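Local coordinates for protein glycoside hydrolase family 31 (Trueperella pyogenes, PDB 5I0G) that degrades the cyclic glucan cycloalternan as a family 31 glycoside hydrolase and holds this sugar in its binding pocket, at residues M290-F295 with Y635-T640; F295-S300 with P586-H591; W387-Q392 with W429-A434. The protein carries 1 engineered substitution. All blocks are in the same frame, centred on the assembly; numbering follows the deposited sequence.

In the fold
All three contacts belong to the TIM barrel and its attachments. Interactions 1 and 2 are continuous: they share Phe295, their centres lie about 13 Å apart, and Ile294 O comes within 3.7 Å of Ile587 CD1. Interaction 1 packs the loop before the first barrel strand against helix 633-646; interaction 2 then joins that strand to the eighth, closing the barrel. Interaction 3 is set where strand 383-388 ends, its centre about 25 Å from that of interaction 2 and about 32 Å from that of interaction 1. The nearest atoms of interactions 2 and 3 remain about 7 Å apart, yet both touch the glucose of chain B and so line one glycan pocket.

Interaction 1 of 3, residues M290-F295 with Y635-T640; sequences MPEWIF and YLVAQT
The 3-10 turn 292-295 faces the helical segment 635-640, with 6.6 Å between Glu292 CA and Val637 CA and 7.3 Å between Phe295 CA and Leu636 CA. No hydrogen bond crosses this interface, so the evidence for its cohesion is packing. Leu636 CB stands over the middle of the Phe295 ring, 4.0 Å from its centroid and 10° off the normal, a CH-pi contact; Ile294 CG1 lies over the opposite face, leaving the ring sandwiched. With Phe295 CG turned to the side opposite the carbonyl carbon (chi1 -67°), the ring reaches the helix, and its CZ comes 3.3 Å from Thr640 OG1, obliquely. That hydroxyl is fixed by donating to Leu636 O at 2.6 Å, while Thr640 N approaches the same carbonyl oxygen from the other face of its plane. At the exposed margin, Glu292 uses its aliphatic part: CG lies 3.5 Å from Val637 CG2, the two side chains crossing at about a right angle. Phe295 O is bonded to Arg629, a further anchor for the turn. This is plain apolar packing of a TIM barrel, joining the loop that leads into its first strand to helix 633-646.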
loop_
_atom_site.group_PDB
_atom_site.type_symbol
_atom_site.label_atom_id
_atom_site.label_comp_id
_atom_site.label_asym_id
_atom_site.label_seq_id
_atom_site.Cartn_x
_atom_site.Cartn_y
_atom_site.Cartn_z
ATOM N N MET A 290 11.546 15.607 9.478
ATOM C CA MET A 290 12.527 14.670 8.963
ATOM C C MET A 290 13.864 15.370 8.792
ATOM O O MET A 290 13.912 16.583 8.706
ATOM C CB MET A 290 12.039 14.094 7.643
ATOM C CG MET A 290 10.888 13.109 7.792
ATOM S SD MET A 290 11.379 11.537 8.542
ATOM C CE MET A 290 9.918 11.201 9.511
ATOM N N PRO A 291 14.966 14.605 8.754
ATOM C CA PRO A 291 16.249 15.237 8.514
ATOM C C PRO A 291 16.434 15.589 7.025
ATOM O O PRO A 291 15.764 15.004 6.164
ATOM C CB PRO A 291 17.246 14.175 8.986
ATOM C CG PRO A 291 16.554 12.892 8.752
ATOM C CD PRO A 291 15.081 13.142 8.841
ATOM N N GLU A 292 17.327 16.529 6.737
ATOM C CA GLU A 292 17.480 17.077 5.373
ATOM C C GLU A 292 17.981 16.085 4.330
ATOM O O GLU A 292 17.719 16.266 3.140
ATOM C CB GLU A 292 18.432 18.284 5.356
ATOM C CG GLU A 292 17.899 19.501 6.097
ATOM C CD GLU A 292 18.705 20.796 5.855
ATOM O OE1 GLU A 292 19.483 20.851 4.853
ATOM O OE2 GLU A 292 18.531 21.757 6.664
ATOM N N TRP A 293 18.740 15.080 4.784
ATOM C CA TRP A 293 19.345 14.070 3.896
ATOM C C TRP A 293 18.344 13.166 3.176
ATOM O O TRP A 293 18.703 12.529 2.166
ATOM C CB TRP A 293 20.430 13.233 4.602
ATOM C CG TRP A 293 20.019 12.553 5.914
ATOM C CD1 TRP A 293 20.258 13.001 7.191
ATOM C CD2 TRP A 293 19.357 11.296 6.050
ATOM N NE1 TRP A 293 19.769 12.103 8.106
ATOM C CE2 TRP A 293 19.204 11.051 7.440
ATOM C CE3 TRP A 293 18.860 10.360 5.136
ATOM C CZ2 TRP A 293 18.577 9.904 7.934
ATOM C CZ3 TRP A 293 18.224 9.210 5.629
ATOM C CH2 TRP A 293 18.096 8.995 7.017
ATOM N N ILE A 294 17.084 13.138 3.619
ATOM C CA ILE A 294 16.084 12.389 2.853
ATOM C C ILE A 294 15.889 12.956 1.441
ATOM O O ILE A 294 15.418 12.229 0.576
ATOM C CB ILE A 294 14.722 12.234 3.560
ATOM C CG1 ILE A 294 13.969 13.573 3.664
ATOM C CG2 ILE A 294 14.892 11.563 4.930
ATOM C CD1 ILE A 294 12.511 13.379 4.021
ATOM N N PHE A 295 16.296 14.215 1.215
ATOM C CA PHE A 295 16.077 14.908 -0.059
ATOM C C PHE A 295 17.134 14.759 -1.148
ATOM O O PHE A 295 16.942 15.275 -2.236
ATOM C CB PHE A 295 15.798 16.389 0.200
ATOM C CG PHE A 295 14.510 16.618 0.913
ATOM C CD1 PHE A 295 13.324 16.128 0.382
ATOM C CD2 PHE A 295 14.471 17.286 2.118
ATOM C CE1 PHE A 295 12.123 16.319 1.032
ATOM C CE2 PHE A 295 13.257 17.487 2.775
ATOM C CZ PHE A 295 12.084 17.004 2.228
ATOM N N TYR A 635 15.325 24.565 -1.112
ATOM C CA TYR A 635 13.906 24.761 -1.476
ATOM C C TYR A 635 12.988 23.671 -0.872
ATOM O O TYR A 635 11.940 23.986 -0.277
ATOM C CB TYR A 635 13.722 24.886 -2.992
ATOM C CG TYR A 635 12.271 25.068 -3.418
ATOM C CD1 TYR A 635 11.660 26.327 -3.386
ATOM C CD2 TYR A 635 11.497 23.973 -3.826
ATOM C CE1 TYR A 635 10.334 26.483 -3.774
ATOM C CE2 TYR A 635 10.174 24.129 -4.202
ATOM C CZ TYR A 635 9.597 25.375 -4.184
ATOM O OH TYR A 635 8.280 25.512 -4.552
ATOM N N LEU A 636 13.392 22.408 -0.988
ATOM C CA LEU A 636 12.623 21.293 -0.431
ATOM C C LEU A 636 12.511 21.349 1.108
ATOM O O LEU A 636 11.459 21.017 1.688
ATOM C CB LEU A 636 13.237 19.953 -0.861
ATOM C CG LEU A 636 13.186 19.634 -2.363
ATOM C CD1 LEU A 636 14.146 18.495 -2.704
ATOM C CD2 LEU A 636 11.758 19.293 -2.791
ATOM N N VAL A 637 13.597 21.757 1.753
ATOM C CA VAL A 637 13.629 21.927 3.200
ATOM C C VAL A 637 12.708 23.066 3.667
ATOM O O VAL A 637 11.969 22.909 4.643
ATOM C CB VAL A 637 15.078 22.182 3.707
ATOM C CG1 VAL A 637 15.105 22.622 5.169
ATOM C CG2 VAL A 637 15.916 20.927 3.550
ATOM N N ALA A 638 12.791 24.211 2.993
ATOM C CA ALA A 638 12.007 25.374 3.369
ATOM C C ALA A 638 10.528 25.131 3.086
ATOM O O ALA A 638 9.675 25.441 3.917
ATOM C CB ALA A 638 12.516 26.617 2.656
ATOM N N GLN A 639 10.215 24.558 1.927
ATOM C CA GLN A 639 8.819 24.280 1.580
ATOM C C GLN A 639 8.219 23.182 2.441
ATOM O O GLN A 639 7.029 23.239 2.745
ATOM C CB GLN A 639 8.665 23.903 0.111
ATOM C CG GLN A 639 8.985 25.022 -0.853
ATOM C CD GLN A 639 8.068 26.210 -0.695
ATOM O OE1 GLN A 639 6.849 26.066 -0.705
ATOM N NE2 GLN A 639 8.649 27.391 -0.538
ATOM N N THR A 640 9.033 22.199 2.817
ATOM C CA THR A 640 8.604 21.165 3.754
ATOM C C THR A 640 8.227 21.774 5.109
ATOM O O THR A 640 7.200 21.395 5.694
ATOM C CB THR A 640 9.661 20.056 3.935
ATOM O OG1 THR A 640 9.764 19.289 2.735
ATOM C CG2 THR A 640 9.291 19.115 5.088
#

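Interaction 2 of 3, residues F295-S300 with P586-H591; sequences FGLWAS and PIMQYH. With GLC (alpha-D-glucopyranose), chain B.
Ser300 OG has two polar partners: His591 ND1 donates to it over 2.8 Å, a weak bond because the N-H...O angle is only 118°, and water 2 lies 3.0 Å from the same OG. The water also donates to Gln589 OE1, while Gln589 NE2 is bonded to Asp561, so both ends of that amide have partners. On its other side the imidazole meets the sugar: His591 NE2 donates to O4 of the chain B glucose at 3.0 Å and is also hydrogen-bonded to O3, either atom being a possible donor. Ser300 is thus a second-shell residue that may help to set the rotation of a sugar-binding ring, though through one bent bond.

The backbones run parallel, the strand axes 25° apart. Trp298 N donates to Met588 O (3.0 Å), and Tyr590 N returns a weak bond to Trp298 O (3.3 Å), so Trp298 straddles Gln589 in the usual parallel pattern. Before the strands meet, water 1 links Gly296 O to Met588 N.

Side chains alternate between the two faces. Trp298 shares one with Gln589; Ile587 CG2 lies over its five-membered ring, 4.0 Å from the centroid, and NE1 is bonded to Ile294 O. Ala299 and Tyr590 occupy the other face, toward helix 307-319. Tyr590 CG sits between the backbone N and carbonyl carbon (chi1 72°), which folds the ring back over the neighbouring strand, its centroid 4.2 Å from Ala299 CA, and its OH is bonded to His317. Leu297 CD1 adds apolar contact with Met588 CG.

Parallel pairing of strand 298-300 with strand 587-590 is the seam between first and last strands that closes a TIM barrel, and His591, just beyond the seam, belongs to the glycan pocket.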
loop_
_atom_site.group_PDB
_atom_site.type_symbol
_atom_site.label_atom_id
_atom_site.label_comp_id
_atom_site.label_asym_id
_atom_site.label_seq_id
_atom_site.Cartn_x
_atom_site.Cartn_y
_atom_site.Cartn_z
ATOM N N PHE A 295 16.296 14.215 1.215
ATOM C CA PHE A 295 16.077 14.908 -0.059
ATOM C C PHE A 295 17.134 14.759 -1.148
ATOM O O PHE A 295 16.942 15.275 -2.236
ATOM C CB PHE A 295 15.798 16.389 0.200
ATOM C CG PHE A 295 14.510 16.618 0.913
ATOM C CD1 PHE A 295 13.324 16.128 0.382
ATOM C CD2 PHE A 295 14.471 17.286 2.118
ATOM C CE1 PHE A 295 12.123 16.319 1.032
ATOM C CE2 PHE A 295 13.257 17.487 2.775
ATOM C CZ PHE A 295 12.084 17.004 2.228
ATOM N N GLY A 296 18.220 14.047 -0.873
ATOM C CA GLY A 296 19.162 13.647 -1.921
ATOM C C GLY A 296 18.720 12.388 -2.662
ATOM O O GLY A 296 17.630 11.841 -2.422
ATOM N N LEU A 297 19.553 11.937 -3.591
ATOM C CA LEU A 297 19.244 10.739 -4.353
ATOM C C LEU A 297 19.383 9.491 -3.458
ATOM O O LEU A 297 20.404 9.315 -2.774
ATOM C CB LEU A 297 20.159 10.630 -5.579
ATOM C CG LEU A 297 19.969 9.394 -6.455
ATOM C CD1 LEU A 297 18.588 9.386 -7.095
ATOM C CD2 LEU A 297 21.060 9.345 -7.506
ATOM N N TRP A 298 18.350 8.641 -3.472
ATOM C CA TRP A 298 18.386 7.319 -2.816
ATOM C C TRP A 298 18.755 6.272 -3.856
ATOM O O TRP A 298 18.105 6.193 -4.899
ATOM C CB TRP A 298 17.013 6.928 -2.261
ATOM C CG TRP A 298 16.498 7.735 -1.102
ATOM C CD1 TRP A 298 16.529 9.095 -0.956
ATOM C CD2 TRP A 298 15.856 7.225 0.068
ATOM N NE1 TRP A 298 15.949 9.464 0.233
ATOM C CE2 TRP A 298 15.525 8.338 0.886
ATOM C CE3 TRP A 298 15.525 5.939 0.510
ATOM C CZ2 TRP A 298 14.877 8.203 2.120
ATOM C CZ3 TRP A 298 14.866 5.804 1.749
ATOM C CH2 TRP A 298 14.563 6.934 2.534
ATOM N N ALA A 299 19.762 5.453 -3.552
ATOM C CA ALA A 299 20.205 4.348 -4.422
ATOM C C ALA A 299 19.747 3.011 -3.847
ATOM O O ALA A 299 19.911 2.779 -2.646
ATOM C CB ALA A 299 21.724 4.349 -4.536
ATOM N N SER A 300 19.207 2.135 -4.693
ATOM C CA SER A 300 18.738 0.825 -4.241
ATOM C C SER A 300 18.794 -0.220 -5.341
ATOM O O SER A 300 18.639 0.075 -6.530
ATOM C CB SER A 300 17.290 0.940 -3.710
ATOM O OG SER A 300 16.769 -0.313 -3.272
ATOM N N PRO A 586 8.935 14.479 -3.956
ATOM C CA PRO A 586 9.472 14.599 -2.608
ATOM C C PRO A 586 10.633 13.656 -2.281
ATOM O O PRO A 586 11.620 14.108 -1.695
ATOM C CB PRO A 586 8.259 14.327 -1.727
ATOM C CG PRO A 586 7.092 14.732 -2.557
ATOM C CD PRO A 586 7.477 14.271 -3.932
ATOM N N ILE A 587 10.499 12.376 -2.633
ATOM C CA ILE A 587 11.587 11.390 -2.470
ATOM C C ILE A 587 11.982 10.839 -3.836
ATOM O O ILE A 587 11.149 10.275 -4.540
ATOM C CB ILE A 587 11.194 10.226 -1.534
ATOM C CG1 ILE A 587 10.743 10.752 -0.163
ATOM C CG2 ILE A 587 12.327 9.204 -1.390
ATOM C CD1 ILE A 587 11.783 11.544 0.582
ATOM N N MET A 588 13.259 11.038 -4.183
ATOM C CA MET A 588 13.862 10.660 -5.463
ATOM C C MET A 588 14.682 9.404 -5.245
ATOM O O MET A 588 15.659 9.427 -4.475
ATOM C CB MET A 588 14.770 11.782 -5.951
ATOM C CG MET A 588 15.423 11.552 -7.303
ATOM S SD MET A 588 16.664 12.809 -7.648
ATOM C CE MET A 588 17.045 12.419 -9.356
ATOM N N GLN A 589 14.307 8.328 -5.938
ATOM C CA GLN A 589 14.847 6.984 -5.670
ATOM C C GLN A 589 14.744 6.061 -6.870
ATOM O O GLN A 589 13.719 6.036 -7.521
ATOM C CB GLN A 589 14.094 6.355 -4.470
ATOM C CG GLN A 589 14.631 5.001 -3.984
ATOM C CD GLN A 589 13.661 3.829 -4.105
ATOM O OE1 GLN A 589 13.775 2.871 -3.352
ATOM N NE2 GLN A 589 12.703 3.899 -5.027
ATOM N N TYR A 590 15.810 5.297 -7.138
ATOM C CA TYR A 590 15.787 4.198 -8.104
ATOM C C TYR A 590 15.969 2.872 -7.409
ATOM O O TYR A 590 16.582 2.812 -6.351
ATOM C CB TYR A 590 16.834 4.375 -9.221
ATOM C CG TYR A 590 18.284 4.173 -8.847
ATOM C CD1 TYR A 590 18.841 2.897 -8.786
ATOM C CD2 TYR A 590 19.114 5.262 -8.600
ATOM C CE1 TYR A 590 20.187 2.709 -8.480
ATOM C CE2 TYR A 590 20.459 5.086 -8.302
ATOM C CZ TYR A 590 20.988 3.805 -8.233
ATOM O OH TYR A 590 22.320 3.623 -7.912
ATOM N N HIS A 591 15.448 1.821 -8.032
ATOM C CA HIS A 591 15.331 0.514 -7.400
ATOM C C HIS A 591 15.207 -0.590 -8.463
ATOM O O HIS A 591 14.806 -0.315 -9.582
ATOM C CB HIS A 591 14.107 0.533 -6.478
ATOM C CG HIS A 591 13.902 -0.730 -5.703
ATOM N ND1 HIS A 591 14.940 -1.421 -5.106
ATOM C CD2 HIS A 591 12.772 -1.420 -5.411
ATOM C CE1 HIS A 591 14.463 -2.501 -4.520
ATOM N NE2 HIS A 591 13.149 -2.515 -4.672
HETATM C C1 GLC B . 8.653 -6.450 -2.424
HETATM C C2 GLC B . 8.807 -4.947 -2.672
HETATM C C3 GLC B . 10.109 -4.656 -3.401
HETATM C C4 GLC B . 11.312 -5.319 -2.740
HETATM C C5 GLC B . 11.032 -6.792 -2.496
HETATM C C6 GLC B . 12.142 -7.442 -1.692
HETATM O O2 GLC B . 7.714 -4.432 -3.455
HETATM O O3 GLC B . 10.357 -3.249 -3.477
HETATM O O4 GLC B . 12.437 -5.202 -3.610
HETATM O O5 GLC B . 9.807 -6.967 -1.773
HETATM O O6 GLC B . 11.980 -8.846 -1.857
HETATM O O HOH W 1 15.005 12.513 -2.171
HETATM O O HOH W 2 14.463 0.854 -1.677
#

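Interaction 3 of 3, residues W387-Q392 with W429-A434; sequences WQIPLQ and WWFPNA. With GLC (alpha-D-glucopyranose), chain C; GLC (alpha-D-glucopyranose), chain D; GLC (alpha-D-glucopyranose), chain B.
Aromatic edges meet first: Trp387 and Trp430 approach from opposite directions, and Trp430 CZ2 lies near the plane of the Trp387 ring, 3.8 Å from Trp387 CZ2. Phe431 CE2 comes to the same rim.

Aliphatic packing lies beneath. In Ile389, chi1 (-173°) sends CG1 away from the backbone N and chi2 (89°) then turns CD1 under the Trp430 ring; its very close approach there is doubtful in detail. Leu391 CD1 rests on Phe431 CB at 3.9 Å, and Leu391 CB meets Ala434 CB at the type II turn 431-434.

Polar bonds are absent between the two segments and go instead to sugar or to other parts of the chain. Trp430 NE1 donates to the ring oxygen O5 of the chain D glucose at 2.9 Å, Trp429 NE1 to O6 of the chain C glucose at 3.0 Å, and Trp387 NE1 to Asp467.

On the Trp430 face opposite Ile389 CD1 lies the chain C glucose, its C6 3.5 Å from Trp430 CG and its O4 also above the ring. C6 of the chain B glucose meets Trp387 obliquely. Trp430, backed by Ile389 and flanked by Trp387 and Trp429, is thus an aromatic platform of the kind common in carbohydrate-binding sites, here in a TIM-barrel glycan pocket.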
loop_
_atom_site.group_PDB
_atom_site.type_symbol
_atom_site.label_atom_id
_atom_site.label_comp_id
_atom_site.label_asym_id
_atom_site.label_seq_id
_atom_site.Cartn_x
_atom_site.Cartn_y
_atom_site.Cartn_z
ATOM N N TRP A 387 16.192 -3.213 4.935
ATOM C CA TRP A 387 14.871 -3.749 4.657
ATOM C C TRP A 387 14.353 -4.626 5.782
ATOM O O TRP A 387 15.121 -5.280 6.500
ATOM C CB TRP A 387 14.962 -4.546 3.368
ATOM C CG TRP A 387 13.702 -5.008 2.745
ATOM C CD1 TRP A 387 12.997 -4.365 1.794
ATOM C CD2 TRP A 387 13.060 -6.272 2.944
ATOM N NE1 TRP A 387 11.924 -5.125 1.408
ATOM C CE2 TRP A 387 11.939 -6.302 2.103
ATOM C CE3 TRP A 387 13.311 -7.364 3.778
ATOM C CZ2 TRP A 387 11.068 -7.383 2.048
ATOM C CZ3 TRP A 387 12.448 -8.448 3.730
ATOM C CH2 TRP A 387 11.328 -8.445 2.870
ATOM N N GLN A 388 13.036 -4.620 5.932
ATOM C CA GLN A 388 12.336 -5.367 6.983
ATOM C C GLN A 388 10.967 -5.794 6.482
ATOM O O GLN A 388 10.409 -5.189 5.534
ATOM C CB GLN A 388 12.112 -4.512 8.243
ATOM C CG GLN A 388 13.351 -4.186 9.046
ATOM C CD GLN A 388 13.872 -5.363 9.847
ATOM O OE1 GLN A 388 13.421 -5.616 10.959
ATOM N NE2 GLN A 388 14.831 -6.074 9.292
ATOM N N ILE A 389 10.422 -6.796 7.172
ATOM C CA ILE A 389 9.081 -7.323 6.912
ATOM C C ILE A 389 8.453 -7.605 8.296
ATOM O O ILE A 389 9.179 -8.059 9.210
ATOM C CB ILE A 389 9.188 -8.595 6.022
ATOM C CG1 ILE A 389 7.826 -9.117 5.563
ATOM C CG2 ILE A 389 9.896 -9.737 6.734
ATOM C CD1 ILE A 389 7.357 -8.518 4.271
ATOM N N PRO A 390 7.123 -7.364 8.476
ATOM C CA PRO A 390 6.516 -7.670 9.787
ATOM C C PRO A 390 5.924 -9.089 9.804
ATOM O O PRO A 390 4.730 -9.256 9.979
ATOM C CB PRO A 390 5.413 -6.600 9.901
ATOM C CG PRO A 390 4.956 -6.421 8.488
ATOM C CD PRO A 390 6.107 -6.803 7.569
ATOM N N LEU A 391 6.785 -10.079 9.582
ATOM C CA LEU A 391 6.455 -11.500 9.591
ATOM C C LEU A 391 7.649 -12.290 10.099
ATOM O O LEU A 391 8.778 -11.846 9.985
ATOM C CB LEU A 391 6.135 -12.006 8.184
ATOM C CG LEU A 391 4.839 -11.479 7.554
ATOM C CD1 LEU A 391 4.794 -11.851 6.080
ATOM C CD2 LEU A 391 3.627 -11.996 8.323
ATOM N N GLN A 392 7.390 -13.467 10.653
ATOM C CA GLN A 392 8.437 -14.363 11.103
ATOM C C GLN A 392 8.179 -15.704 10.435
ATOM O O GLN A 392 7.237 -16.421 10.792
ATOM C CB GLN A 392 8.404 -14.493 12.622
ATOM C CG GLN A 392 9.454 -15.426 13.187
ATOM C CD GLN A 392 10.763 -14.731 13.438
ATOM O OE1 GLN A 392 10.800 -13.701 14.086
ATOM N NE2 GLN A 392 11.834 -15.287 12.941
ATOM N N TRP A 429 0.130 -15.069 -0.219
ATOM C CA TRP A 429 1.055 -15.729 -1.147
ATOM C C TRP A 429 2.530 -15.360 -0.827
ATOM O O TRP A 429 3.439 -16.093 -1.190
ATOM C CB TRP A 429 0.683 -15.395 -2.624
ATOM C CG TRP A 429 0.747 -13.926 -2.929
ATOM C CD1 TRP A 429 1.860 -13.217 -3.300
ATOM C CD2 TRP A 429 -0.318 -12.966 -2.805
ATOM N NE1 TRP A 429 1.545 -11.888 -3.436
ATOM C CE2 TRP A 429 0.222 -11.701 -3.134
ATOM C CE3 TRP A 429 -1.672 -13.051 -2.451
ATOM C CZ2 TRP A 429 -0.544 -10.521 -3.122
ATOM C CZ3 TRP A 429 -2.441 -11.872 -2.447
ATOM C CH2 TRP A 429 -1.866 -10.624 -2.789
ATOM N N TRP A 430 2.757 -14.227 -0.158
ATOM C CA TRP A 430 4.103 -13.799 0.228
ATOM C C TRP A 430 4.465 -14.236 1.656
ATOM O O TRP A 430 3.803 -13.827 2.617
ATOM C CB TRP A 430 4.195 -12.284 0.115
ATOM C CG TRP A 430 5.574 -11.752 0.060
ATOM C CD1 TRP A 430 6.680 -12.381 -0.436
ATOM C CD2 TRP A 430 6.003 -10.449 0.466
ATOM N NE1 TRP A 430 7.770 -11.551 -0.353
ATOM C CE2 TRP A 430 7.384 -10.360 0.194
ATOM C CE3 TRP A 430 5.355 -9.350 1.028
ATOM C CZ2 TRP A 430 8.133 -9.217 0.468
ATOM C CZ3 TRP A 430 6.097 -8.214 1.307
ATOM C CH2 TRP A 430 7.477 -8.154 1.016
ATOM N N PHE A 431 5.521 -15.056 1.783
ATOM C CA PHE A 431 5.875 -15.723 3.038
ATOM C C PHE A 431 4.635 -16.429 3.600
ATOM O O PHE A 431 4.121 -16.054 4.668
ATOM C CB PHE A 431 6.437 -14.726 4.060
ATOM C CG PHE A 431 7.708 -14.043 3.619
ATOM C CD1 PHE A 431 8.897 -14.773 3.484
ATOM C CD2 PHE A 431 7.733 -12.692 3.371
ATOM C CE1 PHE A 431 10.080 -14.151 3.098
ATOM C CE2 PHE A 431 8.908 -12.067 2.982
ATOM C CZ PHE A 431 10.082 -12.790 2.855
ATOM N N PRO A 432 4.123 -17.435 2.864
ATOM C CA PRO A 432 2.915 -18.110 3.343
ATOM C C PRO A 432 3.187 -18.831 4.677
ATOM O O PRO A 432 4.314 -19.256 4.924
ATOM C CB PRO A 432 2.575 -19.083 2.210
ATOM C CG PRO A 432 3.880 -19.338 1.520
ATOM C CD PRO A 432 4.729 -18.114 1.704
ATOM N N ASN A 433 2.170 -18.872 5.544
ATOM C CA ASN A 433 2.209 -19.536 6.867
ATOM C C ASN A 433 3.111 -18.898 7.922
ATOM O O ASN A 433 3.242 -19.435 9.019
ATOM C CB ASN A 433 2.501 -21.056 6.734
ATOM C CG ASN A 433 1.430 -21.783 5.912
ATOM O OD1 ASN A 433 1.694 -22.287 4.816
ATOM N ND2 ASN A 433 0.213 -21.811 6.424
ATOM N N ALA A 434 3.691 -17.736 7.631
ATOM C CA ALA A 434 4.542 -17.049 8.603
ATOM C C ALA A 434 3.714 -16.516 9.778
ATOM O O ALA A 434 2.508 -16.236 9.643
ATOM C CB ALA A 434 5.316 -15.914 7.937
HETATM C C1 GLC C . 8.118 -10.722 -4.787
HETATM C C2 GLC C . 8.513 -9.245 -4.787
HETATM C C3 GLC C . 8.004 -8.520 -3.534
HETATM C C4 GLC C . 6.487 -8.735 -3.437
HETATM C C5 GLC C . 6.217 -10.238 -3.407
HETATM C C6 GLC C . 4.761 -10.633 -3.138
HETATM O O2 GLC C . 9.939 -9.118 -4.885
HETATM O O3 GLC C . 8.369 -7.133 -3.665
HETATM O O4 GLC C . 5.931 -8.118 -2.276
HETATM O O5 GLC C . 6.697 -10.813 -4.634
HETATM O O6 GLC C . 3.857 -10.063 -4.083
HETATM C C1 GLC D . 11.049 -13.488 -0.921
HETATM C C2 GLC D . 11.055 -15.012 -0.876
HETATM C C3 GLC D . 10.946 -15.584 -2.285
HETATM C C4 GLC D . 9.722 -15.016 -2.991
HETATM C C5 GLC D . 9.842 -13.503 -3.042
HETATM C C6 GLC D . 8.661 -12.832 -3.746
HETATM O O2 GLC D . 12.246 -15.486 -0.228
HETATM O O3 GLC D . 10.826 -17.006 -2.225
HETATM O O4 GLC D . 9.640 -15.564 -4.304
HETATM O O5 GLC D . 9.941 -13.006 -1.697
HETATM O O6 GLC D . 8.860 -11.402 -3.750
HETATM C C1 GLC B . 8.653 -6.450 -2.424
HETATM C C2 GLC B . 8.807 -4.947 -2.672
HETATM C C3 GLC B . 10.109 -4.656 -3.401
HETATM C C4 GLC B . 11.312 -5.319 -2.740
HETATM C C5 GLC B . 11.032 -6.792 -2.496
HETATM C C6 GLC B . 12.142 -7.442 -1.692
HETATM O O2 GLC B . 7.714 -4.432 -3.455
HETATM O O3 GLC B . 10.357 -3.249 -3.477
HETATM O O4 GLC B . 12.437 -5.202 -3.610
HETATM O O5 GLC B . 9.807 -6.967 -1.773
HETATM O O6 GLC B . 11.980 -8.846 -1.857
#